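Gluconate kinase (Lactobacillus acidophilus, PDB 3LL3) probably transfers a phosphate from ATP to a sugar or sugar acid such as xylulose or gluconate. Local coordinates at residues I71-W76 against Q440-N445; Q271-P276 against Y290-P295; I416-I421 against K466-Y471. All coordinates share one frame; numbering follows the deposited sequence.

Contact 1 of 3, residues I71-W76 against Q440-N445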
ATOM      1  N   ILE A  71      22.116 -13.175 -49.734  1.00 36.47           N
ATOM      2  CA  ILE A  71      21.878 -12.210 -48.676  1.00 31.55           C
ATOM      3  C   ILE A  71      22.443 -10.872 -49.133  1.00 30.58           C
ATOM      4  O   ILE A  71      23.656 -10.692 -49.191  1.00 31.45           O
ATOM      5  CB  ILE A  71      22.540 -12.641 -47.362  1.00 32.25           C
ATOM      6  CG1 ILE A  71      22.091 -14.056 -46.973  1.00 34.52           C
ATOM      7  CG2 ILE A  71      22.222 -11.650 -46.255  1.00 30.21           C
ATOM      8  CD1 ILE A  71      20.562 -14.245 -46.927  1.00 34.99           C
ATOM      9  N   ALA A  72      21.562  -9.941 -49.476  1.00 29.62           N
ATOM     10  CA  ALA A  72      21.983  -8.637 -49.975  1.00 27.89           C
ATOM     11  C   ALA A  72      22.544  -7.747 -48.866  1.00 29.46           C
ATOM     12  O   ALA A  72      23.430  -6.929 -49.101  1.00 31.08           O
ATOM     13  CB  ALA A  72      20.831  -7.945 -50.695  1.00 28.90           C
ATOM     14  N   ALA A  73      22.039  -7.910 -47.647  1.00 27.69           N
ATOM     15  CA  ALA A  73      22.485  -7.053 -46.566  1.00 26.44           C
ATOM     16  C   ALA A  73      22.138  -7.656 -45.214  1.00 27.55           C
ATOM     17  O   ALA A  73      21.166  -8.399 -45.094  1.00 26.78           O
ATOM     18  CB  ALA A  73      21.880  -5.672 -46.720  1.00 27.59           C
ATOM     19  N   ILE A  74      22.960  -7.358 -44.209  1.00 24.16           N
ATOM     20  CA  ILE A  74      22.671  -7.717 -42.829  1.00 24.31           C
ATOM     21  C   ILE A  74      22.663  -6.419 -42.020  1.00 26.04           C
ATOM     22  O   ILE A  74      23.661  -5.694 -41.986  1.00 25.95           O
ATOM     23  CB  ILE A  74      23.722  -8.671 -42.266  1.00 25.04           C
ATOM     24  CG1 ILE A  74      23.806  -9.932 -43.128  1.00 25.74           C
ATOM     25  CG2 ILE A  74      23.418  -9.045 -40.829  1.00 23.53           C
ATOM     26  CD1 ILE A  74      25.002 -10.801 -42.765  1.00 28.90           C
ATOM     27  N   SER A  75      21.528  -6.122 -41.389  1.00 26.25           N
ATOM     28  CA  SER A  75      21.366  -4.886 -40.641  1.00 23.58           C
ATOM     29  C   SER A  75      21.169  -5.172 -39.150  1.00 27.11           C
ATOM     30  O   SER A  75      20.786  -6.286 -38.758  1.00 24.96           O
ATOM     31  CB  SER A  75      20.187  -4.091 -41.208  1.00 23.82           C
ATOM     32  OG  SER A  75      20.141  -2.785 -40.655  1.00 24.98           O
ATOM     33  N   TRP A  76      21.402  -4.155 -38.322  1.00 25.31           N
ATOM     34  CA  TRP A  76      21.583  -4.377 -36.890  1.00 26.40           C
ATOM     35  C   TRP A  76      20.717  -3.487 -36.018  1.00 27.72           C
ATOM     36  O   TRP A  76      20.636  -2.279 -36.237  1.00 28.35           O
ATOM     37  CB  TRP A  76      23.067  -4.212 -36.521  1.00 25.92           C
ATOM     38  CG  TRP A  76      23.936  -5.113 -37.315  1.00 24.07           C
ATOM     39  CD1 TRP A  76      24.484  -4.856 -38.540  1.00 26.31           C
ATOM     40  CD2 TRP A  76      24.345  -6.438 -36.960  1.00 24.31           C
ATOM     41  NE1 TRP A  76      25.213  -5.946 -38.970  1.00 26.59           N
ATOM     42  CE2 TRP A  76      25.148  -6.924 -38.010  1.00 25.51           C
ATOM     43  CE3 TRP A  76      24.120  -7.257 -35.846  1.00 26.99           C
ATOM     44  CZ2 TRP A  76      25.717  -8.194 -37.985  1.00 23.88           C
ATOM     45  CZ3 TRP A  76      24.684  -8.517 -35.823  1.00 25.98           C
ATOM     46  CH2 TRP A  76      25.469  -8.975 -36.892  1.00 25.33           C
ATOM     47  N   GLN A 440      16.703   1.045 -47.406  1.00 27.52           N
ATOM     48  CA  GLN A 440      17.174   2.382 -47.754  1.00 30.18           C
ATOM     49  C   GLN A 440      18.592   2.351 -48.345  1.00 29.92           C
ATOM     50  O   GLN A 440      18.856   2.946 -49.391  1.00 31.63           O
ATOM     51  CB  GLN A 440      17.134   3.311 -46.540  1.00 26.96           C
ATOM     52  CG  GLN A 440      15.725   3.761 -46.141  1.00 30.85           C
ATOM     53  CD  GLN A 440      15.760   4.745 -44.993  1.00 28.26           C
ATOM     54  OE1 GLN A 440      16.360   4.473 -43.951  1.00 29.14           O
ATOM     55  NE2 GLN A 440      15.137   5.903 -45.185  1.00 29.05           N
ATOM     56  N   ALA A 441      19.505   1.659 -47.679  1.00 30.23           N
ATOM     57  CA  ALA A 441      20.894   1.597 -48.158  1.00 29.22           C
ATOM     58  C   ALA A 441      20.963   1.011 -49.572  1.00 32.90           C
ATOM     59  O   ALA A 441      21.748   1.465 -50.403  1.00 32.54           O
ATOM     60  CB  ALA A 441      21.738   0.788 -47.204  1.00 27.86           C
ATOM     61  N   LEU A 442      20.116   0.020 -49.845  1.00 33.00           N
ATOM     62  CA  LEU A 442      20.091  -0.658 -51.142  1.00 31.74           C
ATOM     63  C   LEU A 442      19.315   0.101 -52.210  1.00 33.48           C
ATOM     64  O   LEU A 442      19.223  -0.364 -53.343  1.00 33.57           O
ATOM     65  CB  LEU A 442      19.497  -2.061 -51.012  1.00 29.21           C
ATOM     66  CG  LEU A 442      20.232  -3.031 -50.089  1.00 33.16           C
ATOM     67  CD1 LEU A 442      19.434  -4.314 -49.917  1.00 30.46           C
ATOM     68  CD2 LEU A 442      21.639  -3.318 -50.611  1.00 33.33           C
ATOM     69  N   GLY A 443      18.742   1.247 -51.853  1.00 31.88           N
ATOM     70  CA  GLY A 443      17.983   2.041 -52.807  1.00 34.32           C
ATOM     71  C   GLY A 443      16.565   1.561 -53.093  1.00 34.80           C
ATOM     72  O   GLY A 443      15.911   2.079 -53.995  1.00 35.51           O
ATOM     73  N   LEU A 444      16.078   0.594 -52.317  1.00 31.20           N
ATOM     74  CA  LEU A 444      14.732   0.051 -52.493  1.00 32.03           C
ATOM     75  C   LEU A 444      13.640   0.927 -51.857  1.00 34.27           C
ATOM     76  O   LEU A 444      12.466   0.847 -52.237  1.00 35.73           O
ATOM     77  CB  LEU A 444      14.656  -1.365 -51.930  1.00 32.09           C
ATOM     78  CG  LEU A 444      15.573  -2.389 -52.596  1.00 35.84           C
ATOM     79  CD1 LEU A 444      15.611  -3.675 -51.767  1.00 36.12           C
ATOM     80  CD2 LEU A 444      15.090  -2.666 -54.017  1.00 34.92           C
ATOM     81  N   ASN A 445      14.031   1.754 -50.890  1.00 30.77           N
ATOM     82  CA  ASN A 445      13.145   2.755 -50.314  1.00 33.14           C
ATOM     83  C   ASN A 445      13.940   4.020 -50.105  1.00 33.57           C
ATOM     84  O   ASN A 445      15.147   3.964 -49.892  1.00 34.61           O
ATOM     85  CB  ASN A 445      12.553   2.275 -48.977  1.00 29.32           C
ATOM     86  CG  ASN A 445      11.528   1.174 -49.159  1.00 33.05           C
ATOM     87  OD1 ASN A 445      11.834  -0.002 -49.002  1.00 32.84           O
ATOM     88  ND2 ASN A 445      10.304   1.552 -49.519  1.00 33.11           N
TER
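Leu442 reaches from the end of helix 429-441 to two neighbouring alanines of strand 70-78, and its CD1 methyl makes the two closest contacts, lying 4.0 Å from Ala72 CB and 4.2 Å from Ala73 CB. Consecutive residues of a regular strand point to alternate sides. Here Ala72 has helix-like backbone angles (psi -31°), so the strand twists locally and both methyls turn toward the leucine, forming a shallow apolar seat. On the other side of the contact, Leu442 CG stands beside the backbone N, and CD1 continues the chain outward, anti to CA (chi2 173°), so this branch leads. Leu442 CD2 lies a little farther back, 4.3 Å from its nearest atom, Ala72 O. The leucine is presented by a Schellman turn: Gly443 takes a positive phi (79°), and its N bonds back to Gln440 O at 3.0 Å, ending the helix just where Leu442 projects. The patch is small and purely van der Waals, yet it brings together parts of the N-terminal and C-terminal regions of this actin-like kinase fold. Two residues along the strand, Ser75 OG is hydrogen-bonded to Ala434 O of the same helix, and Ala73 and Ser75 both pack on Ala438. Strand 70-78 runs parallel between strands 4-11 and 232-238; Leu442 also touches Lys232, while Ile74 and Trp76 pack on Met9 of strand 4-11.

Contact 2 of 3, residues Q271-P276 against Y290-P295; sequences QPKIDP and YLLGGP
Pro272 and Tyr290 bring their CA atoms to 6.1 Å, after which the backbones diverge, Lys273 and Leu292 being 7.9 Å apart. This is a crossover connection in the C-terminal, actin-like ATPase domain: the loop between strands 263-269 and 281-284 passes strand 289-296, which lies between them in the sheet. Tyr290 and Leu292, alternate residues of that strand, both point toward the loop. The strand continues to Pro295, which touches bound xylulose. Tyr290 offers one ring face, and the Gln271-Pro272 peptide and proline ring lie over it. Pro272 CD is 3.9 Å from the ring centroid and 18° off its normal, a CH-pi contact, while Pro272 N sits above the centre of the ring. Nearer the CB end, Tyr290 CD1 meets Gln271 C at 3.4 Å; the glutamine touches through its backbone, its CB directed away from the strand. Tyr290 OH is hydrogen-bonded to Lys287 O, which helps fix the ring's far end. With a serine at this position, the proline ring would probably lose its aromatic floor and Lys287 O its phenolic partner. Farther on, Lys273, with CG anti to its own N (chi1 174°) and the chain fully extended, crosses Leu292 at about a right angle, its CD 4.2 Å from Leu292 CD1. The other leucine branch turns to the loop backbone, Leu292 CD2 resting 3.5 Å from Lys273 O.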
ATOM      1  N   GLN A 271      13.747  18.592 -32.992  1.00 33.08           N
ATOM      2  CA  GLN A 271      14.870  19.303 -32.402  1.00 35.12           C
ATOM      3  C   GLN A 271      15.218  18.754 -31.021  1.00 33.46           C
ATOM      4  O   GLN A 271      14.402  18.065 -30.398  1.00 31.90           O
ATOM      5  CB  GLN A 271      14.592  20.816 -32.372  1.00 38.59           C
ATOM      6  CG  GLN A 271      13.365  21.242 -31.589  1.00 43.34           C
ATOM      7  CD  GLN A 271      12.959  22.686 -31.880  1.00 52.82           C
ATOM      8  OE1 GLN A 271      13.456  23.299 -32.832  1.00 54.85           O
ATOM      9  NE2 GLN A 271      12.050  23.231 -31.068  1.00 49.00           N
ATOM     10  N   PRO A 272      16.442  19.047 -30.536  1.00 31.86           N
ATOM     11  CA  PRO A 272      16.763  18.594 -29.183  1.00 32.40           C
ATOM     12  C   PRO A 272      15.730  19.192 -28.258  1.00 38.00           C
ATOM     13  O   PRO A 272      15.283  20.323 -28.458  1.00 41.06           O
ATOM     14  CB  PRO A 272      18.129  19.222 -28.890  1.00 33.61           C
ATOM     15  CG  PRO A 272      18.690  19.618 -30.210  1.00 33.08           C
ATOM     16  CD  PRO A 272      17.520  19.844 -31.143  1.00 32.80           C
ATOM     17  N   LYS A 273      15.307  18.430 -27.271  1.00 32.19           N
ATOM     18  CA  LYS A 273      14.413  18.982 -26.302  1.00 33.37           C
ATOM     19  C   LYS A 273      14.708  18.214 -25.055  1.00 34.15           C
ATOM     20  O   LYS A 273      14.705  16.984 -25.052  1.00 34.20           O
ATOM     21  CB  LYS A 273      12.951  18.824 -26.725  1.00 34.14           C
ATOM     22  CG  LYS A 273      11.981  19.273 -25.626  1.00 40.76           C
ATOM     23  CD  LYS A 273      10.527  18.850 -25.907  1.00 39.18           C
ATOM     24  CE  LYS A 273       9.642  19.201 -24.704  1.00 46.50           C
ATOM     25  NZ  LYS A 273       8.233  18.725 -24.853  1.00 51.80           N
ATOM     26  N   ILE A 274      15.033  18.938 -24.004  1.00 33.14           N
ATOM     27  CA  ILE A 274      15.364  18.282 -22.771  1.00 32.57           C
ATOM     28  C   ILE A 274      14.411  18.757 -21.727  1.00 31.73           C
ATOM     29  O   ILE A 274      13.796  19.818 -21.855  1.00 33.79           O
ATOM     30  CB  ILE A 274      16.819  18.561 -22.350  1.00 33.93           C
ATOM     31  CG1 ILE A 274      17.087  20.065 -22.335  1.00 33.84           C
ATOM     32  CG2 ILE A 274      17.774  17.856 -23.286  1.00 32.93           C
ATOM     33  CD1 ILE A 274      18.402  20.427 -21.682  1.00 37.01           C
ATOM     34  N   ASP A 275      14.277  17.948 -20.694  1.00 30.87           N
ATOM     35  CA  ASP A 275      13.345  18.225 -19.638  1.00 31.59           C
ATOM     36  C   ASP A 275      14.054  18.930 -18.483  1.00 34.68           C
ATOM     37  O   ASP A 275      15.085  18.459 -18.001  1.00 32.69           O
ATOM     38  CB  ASP A 275      12.759  16.921 -19.144  1.00 31.89           C
ATOM     39  CG  ASP A 275      11.748  17.129 -18.070  1.00 33.51           C
ATOM     40  OD1 ASP A 275      10.868  17.987 -18.242  1.00 36.75           O
ATOM     41  OD2 ASP A 275      11.851  16.455 -17.036  1.00 39.35           O
ATOM     42  N   PRO A 276      13.503  20.068 -18.040  1.00 36.60           N
ATOM     43  CA  PRO A 276      14.036  20.778 -16.873  1.00 35.77           C
ATOM     44  C   PRO A 276      14.264  19.856 -15.672  1.00 37.85           C
ATOM     45  O   PRO A 276      15.179  20.094 -14.880  1.00 42.59           O
ATOM     46  CB  PRO A 276      12.936  21.798 -16.565  1.00 40.57           C
ATOM     47  CG  PRO A 276      12.337  22.097 -17.900  1.00 37.42           C
ATOM     48  CD  PRO A 276      12.381  20.794 -18.665  1.00 37.76           C
ATOM     49  N   TYR A 290      15.063  13.476 -33.105  1.00 24.46           N
ATOM     50  CA  TYR A 290      15.525  13.239 -31.743  1.00 26.28           C
ATOM     51  C   TYR A 290      14.547  12.324 -31.010  1.00 25.42           C
ATOM     52  O   TYR A 290      13.349  12.584 -30.980  1.00 26.14           O
ATOM     53  CB  TYR A 290      15.708  14.584 -31.001  1.00 24.03           C
ATOM     54  CG  TYR A 290      16.710  15.441 -31.735  1.00 27.84           C
ATOM     55  CD1 TYR A 290      16.345  16.137 -32.883  1.00 29.03           C
ATOM     56  CD2 TYR A 290      18.041  15.485 -31.338  1.00 26.64           C
ATOM     57  CE1 TYR A 290      17.267  16.895 -33.589  1.00 29.43           C
ATOM     58  CE2 TYR A 290      18.977  16.235 -32.050  1.00 27.84           C
ATOM     59  CZ  TYR A 290      18.581  16.938 -33.171  1.00 28.73           C
ATOM     60  OH  TYR A 290      19.503  17.682 -33.880  1.00 32.57           O
ATOM     61  N   LEU A 291      15.072  11.253 -30.427  1.00 24.47           N
ATOM     62  CA  LEU A 291      14.244  10.276 -29.743  1.00 22.85           C
ATOM     63  C   LEU A 291      14.084  10.653 -28.282  1.00 24.03           C
ATOM     64  O   LEU A 291      15.063  10.674 -27.516  1.00 23.40           O
ATOM     65  CB  LEU A 291      14.833   8.867 -29.884  1.00 23.49           C
ATOM     66  CG  LEU A 291      13.997   7.728 -29.278  1.00 22.12           C
ATOM     67  CD1 LEU A 291      12.810   7.384 -30.179  1.00 21.90           C
ATOM     68  CD2 LEU A 291      14.892   6.497 -29.094  1.00 22.52           C
ATOM     69  N   LEU A 292      12.857  10.999 -27.903  1.00 22.99           N
ATOM     70  CA  LEU A 292      12.540  11.275 -26.515  1.00 23.43           C
ATOM     71  C   LEU A 292      11.893  10.055 -25.908  1.00 23.03           C
ATOM     72  O   LEU A 292      11.083   9.390 -26.546  1.00 23.73           O
ATOM     73  CB  LEU A 292      11.591  12.466 -26.390  1.00 22.95           C
ATOM     74  CG  LEU A 292      11.941  13.734 -27.174  1.00 25.19           C
ATOM     75  CD1 LEU A 292      10.885  14.816 -26.897  1.00 27.20           C
ATOM     76  CD2 LEU A 292      13.339  14.234 -26.824  1.00 23.01           C
ATOM     77  N   GLY A 293      12.217   9.747 -24.662  1.00 23.82           N
ATOM     78  CA  GLY A 293      11.490   8.662 -24.040  1.00 22.78           C
ATOM     79  C   GLY A 293      11.777   8.405 -22.586  1.00 25.62           C
ATOM     80  O   GLY A 293      12.672   9.024 -21.977  1.00 21.56           O
ATOM     81  N   GLY A 294      10.991   7.480 -22.042  1.00 25.18           N
ATOM     82  CA  GLY A 294      11.147   6.998 -20.686  1.00 25.48           C
ATOM     83  C   GLY A 294      11.189   5.476 -20.681  1.00 23.51           C
ATOM     84  O   GLY A 294      10.223   4.818 -21.080  1.00 25.37           O
ATOM     85  N   PRO A 295      12.317   4.903 -20.254  1.00 23.16           N
ATOM     86  CA  PRO A 295      12.347   3.460 -20.022  1.00 23.62           C
ATOM     87  C   PRO A 295      11.710   3.200 -18.649  1.00 24.22           C
ATOM     88  O   PRO A 295      12.016   3.895 -17.703  1.00 22.47           O
ATOM     89  CB  PRO A 295      13.838   3.140 -19.975  1.00 26.53           C
ATOM     90  CG  PRO A 295      14.547   4.472 -19.774  1.00 27.97           C
ATOM     91  CD  PRO A 295      13.547   5.576 -19.795  1.00 22.98           C
TER

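Contact 3 of 3, residues I416-I421 against K466-Y471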
ATOM      1  N   ILE A 416      -7.065   5.411 -20.102  1.00 23.90           N
ATOM      2  CA  ILE A 416      -6.156   6.181 -19.250  1.00 24.17           C
ATOM      3  C   ILE A 416      -5.379   7.244 -20.027  1.00 24.61           C
ATOM      4  O   ILE A 416      -5.327   8.402 -19.605  1.00 26.86           O
ATOM      5  CB  ILE A 416      -5.193   5.255 -18.486  1.00 23.41           C
ATOM      6  CG1 ILE A 416      -5.961   4.526 -17.376  1.00 25.03           C
ATOM      7  CG2 ILE A 416      -4.013   6.040 -17.919  1.00 23.64           C
ATOM      8  CD1 ILE A 416      -5.164   3.423 -16.712  1.00 24.36           C
ATOM      9  N   PHE A 417      -4.781   6.865 -21.152  1.00 22.58           N
ATOM     10  CA  PHE A 417      -4.086   7.829 -22.010  1.00 24.31           C
ATOM     11  C   PHE A 417      -5.062   8.794 -22.702  1.00 25.64           C
ATOM     12  O   PHE A 417      -4.694   9.914 -23.047  1.00 26.87           O
ATOM     13  CB  PHE A 417      -3.217   7.115 -23.065  1.00 24.03           C
ATOM     14  CG  PHE A 417      -1.906   6.564 -22.531  1.00 24.18           C
ATOM     15  CD1 PHE A 417      -0.695   7.079 -22.967  1.00 24.53           C
ATOM     16  CD2 PHE A 417      -1.890   5.522 -21.613  1.00 25.49           C
ATOM     17  CE1 PHE A 417       0.527   6.568 -22.486  1.00 27.42           C
ATOM     18  CE2 PHE A 417      -0.693   5.002 -21.132  1.00 23.46           C
ATOM     19  CZ  PHE A 417       0.526   5.534 -21.560  1.00 26.16           C
ATOM     20  N   ASN A 418      -6.307   8.366 -22.892  1.00 24.12           N
ATOM     21  CA  ASN A 418      -7.306   9.181 -23.595  1.00 25.12           C
ATOM     22  C   ASN A 418      -6.849   9.572 -25.004  1.00 28.96           C
ATOM     23  O   ASN A 418      -7.082  10.697 -25.453  1.00 28.96           O
ATOM     24  CB  ASN A 418      -7.673  10.449 -22.825  1.00 26.26           C
ATOM     25  CG  ASN A 418      -9.049  10.999 -23.236  1.00 32.60           C
ATOM     26  OD1 ASN A 418      -9.851  10.291 -23.849  1.00 29.00           O
ATOM     27  ND2 ASN A 418      -9.320  12.254 -22.896  1.00 33.13           N
ATOM     28  N   VAL A 419      -6.168   8.644 -25.666  1.00 26.98           N
ATOM     29  CA  VAL A 419      -5.850   8.757 -27.083  1.00 29.96           C
ATOM     30  C   VAL A 419      -6.037   7.348 -27.677  1.00 29.59           C
ATOM     31  O   VAL A 419      -5.987   6.347 -26.947  1.00 27.94           O
ATOM     32  CB  VAL A 419      -4.404   9.309 -27.330  1.00 30.88           C
ATOM     33  CG1 VAL A 419      -4.111  10.529 -26.472  1.00 31.30           C
ATOM     34  CG2 VAL A 419      -3.383   8.266 -27.049  1.00 32.40           C
ATOM     35  N   PRO A 420      -6.295   7.255 -28.988  1.00 28.91           N
ATOM     36  CA  PRO A 420      -6.494   5.907 -29.526  1.00 27.04           C
ATOM     37  C   PRO A 420      -5.229   5.052 -29.414  1.00 29.60           C
ATOM     38  O   PRO A 420      -4.110   5.557 -29.581  1.00 26.46           O
ATOM     39  CB  PRO A 420      -6.847   6.163 -30.994  1.00 27.33           C
ATOM     40  CG  PRO A 420      -7.333   7.585 -31.028  1.00 30.92           C
ATOM     41  CD  PRO A 420      -6.515   8.295 -30.005  1.00 31.23           C
ATOM     42  N   ILE A 421      -5.422   3.767 -29.130  1.00 26.98           N
ATOM     43  CA  ILE A 421      -4.335   2.805 -29.062  1.00 25.48           C
ATOM     44  C   ILE A 421      -4.349   1.987 -30.357  1.00 26.11           C
ATOM     45  O   ILE A 421      -5.377   1.391 -30.717  1.00 24.91           O
ATOM     46  CB  ILE A 421      -4.506   1.867 -27.836  1.00 24.95           C
ATOM     47  CG1 ILE A 421      -4.437   2.663 -26.517  1.00 21.91           C
ATOM     48  CG2 ILE A 421      -3.530   0.692 -27.905  1.00 22.92           C
ATOM     49  CD1 ILE A 421      -3.056   3.118 -26.150  1.00 26.07           C
ATOM     50  N   LYS A 466     -16.807   7.534 -20.931  1.00 30.54           N
ATOM     51  CA  LYS A 466     -17.222   7.362 -19.546  1.00 33.99           C
ATOM     52  C   LYS A 466     -16.042   6.949 -18.657  1.00 31.57           C
ATOM     53  O   LYS A 466     -15.711   7.649 -17.710  1.00 30.54           O
ATOM     54  CB  LYS A 466     -18.362   6.346 -19.468  1.00 37.87           C
ATOM     55  CG  LYS A 466     -19.317   6.590 -18.331  1.00 43.09           C
ATOM     56  CD  LYS A 466     -20.550   5.715 -18.465  1.00 47.35           C
ATOM     57  CE  LYS A 466     -21.620   6.132 -17.463  1.00 54.18           C
ATOM     58  NZ  LYS A 466     -21.958   7.585 -17.593  1.00 55.44           N
ATOM     59  N   GLU A 467     -15.393   5.828 -18.976  1.00 32.61           N
ATOM     60  CA  GLU A 467     -14.192   5.402 -18.248  1.00 31.27           C
ATOM     61  C   GLU A 467     -13.049   6.417 -18.324  1.00 30.03           C
ATOM     62  O   GLU A 467     -12.335   6.635 -17.339  1.00 28.84           O
ATOM     63  CB  GLU A 467     -13.696   4.043 -18.735  1.00 31.13           C
ATOM     64  CG  GLU A 467     -14.573   2.879 -18.351  1.00 33.69           C
ATOM     65  CD  GLU A 467     -13.777   1.596 -18.186  1.00 35.07           C
ATOM     66  OE1 GLU A 467     -12.534   1.623 -18.375  1.00 36.30           O
ATOM     67  OE2 GLU A 467     -14.387   0.552 -17.860  1.00 39.79           O
ATOM     68  N   ALA A 468     -12.861   7.030 -19.488  1.00 29.49           N
ATOM     69  CA  ALA A 468     -11.811   8.027 -19.629  1.00 28.46           C
ATOM     70  C   ALA A 468     -11.977   9.122 -18.584  1.00 29.82           C
ATOM     71  O   ALA A 468     -10.998   9.578 -17.979  1.00 29.55           O
ATOM     72  CB  ALA A 468     -11.793   8.616 -21.040  1.00 29.18           C
ATOM     73  N   ALA A 469     -13.219   9.538 -18.365  1.00 27.33           N
ATOM     74  CA  ALA A 469     -13.515  10.538 -17.345  1.00 28.66           C
ATOM     75  C   ALA A 469     -13.183  10.035 -15.940  1.00 30.54           C
ATOM     76  O   ALA A 469     -12.641  10.781 -15.107  1.00 27.64           O
ATOM     77  CB  ALA A 469     -14.975  10.976 -17.421  1.00 30.31           C
ATOM     78  N   THR A 470     -13.523   8.777 -15.672  1.00 28.43           N
ATOM     79  CA  THR A 470     -13.233   8.204 -14.361  1.00 29.07           C
ATOM     80  C   THR A 470     -11.713   8.267 -14.108  1.00 28.74           C
ATOM     81  O   THR A 470     -11.248   8.721 -13.057  1.00 28.80           O
ATOM     82  CB  THR A 470     -13.692   6.745 -14.297  1.00 29.04           C
ATOM     83  OG1 THR A 470     -15.116   6.672 -14.499  1.00 29.51           O
ATOM     84  CG2 THR A 470     -13.323   6.143 -12.953  1.00 31.32           C
ATOM     85  N   TYR A 471     -10.947   7.821 -15.096  1.00 26.55           N
ATOM     86  CA  TYR A 471      -9.504   7.778 -14.961  1.00 28.95           C
ATOM     87  C   TYR A 471      -8.908   9.169 -14.897  1.00 28.20           C
ATOM     88  O   TYR A 471      -7.914   9.397 -14.223  1.00 27.30           O
ATOM     89  CB  TYR A 471      -8.876   6.932 -16.078  1.00 27.25           C
ATOM     90  CG  TYR A 471      -9.129   5.466 -15.840  1.00 26.53           C
ATOM     91  CD1 TYR A 471      -8.656   4.845 -14.683  1.00 26.65           C
ATOM     92  CD2 TYR A 471      -9.880   4.715 -16.731  1.00 27.76           C
ATOM     93  CE1 TYR A 471      -8.903   3.511 -14.439  1.00 27.66           C
ATOM     94  CE2 TYR A 471     -10.142   3.384 -16.493  1.00 27.94           C
ATOM     95  CZ  TYR A 471      -9.651   2.786 -15.352  1.00 28.73           C
ATOM     96  OH  TYR A 471      -9.918   1.460 -15.132  1.00 27.88           O
TER
HETATM   97  O   HOH W   1      -6.080   9.385 -16.912  1.00 30.17           O
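Tyr471 of helix 465-485 meets Ile416, in the last turn of helix 407-417, along the near half of its side chain. Its CB is 4.0 Å from Ile416 CG1. The same isoleucine carbon is closer still to Tyr471 CG, at 3.6 Å, and CD1 and CD2 flank it. Ile416 CG1 thus sits over one face of the ring toward the CB end, 21° off the ring normal, in a CH-pi contact. Glu467 OE1, one turn earlier, lies at the ring edge in its plane and is hydrogen-bonded to Asn415 ND2. The tyrosine also touches Leu412, Asn415 and Ala329. At the tip, Tyr471 OH is hydrogen-bonded to Glu374 OE2, with Arg370 NH1 a weak second partner, so the phenol bridges to helix 365-388. Asn418, which has left helical backbone angles with a positive phi, has CG anti to the backbone N (chi1 -158°) and sets OD1 3.8 Å from Ala468 CB. A water is hydrogen-bonded to Ile416 O at 3.0 Å and weakly to Tyr471 O. Ile416 also packs on Ile377, Phe378 and Tyr381, which places the contact where helices 365-388, 407-417 and 465-485 meet, beside the strand that starts at Ile421 and pairs with strands 396-400 and 457-461.

In the fold
From the N terminus, the chain first opens contact 1 at strand 70-78 and closes it only at 440-445, a loop of 363 residues that joins the first, six-stranded sheet to helix 429-441. Contact 2 is nested within it, a short closure of 13 intervening residues that lays a loop against strand 289-296 of the second, seven-stranded sheet. Contact 3 opens at 416-421, after contact 2 has closed but before contact 1 has, and closes at 466-471; it therefore crosses contact 1 and ties two helices of the C-terminal half together. None of the three touches another; the centres of contacts 1 and 3, the farthest pair, lie about 40 Å apart.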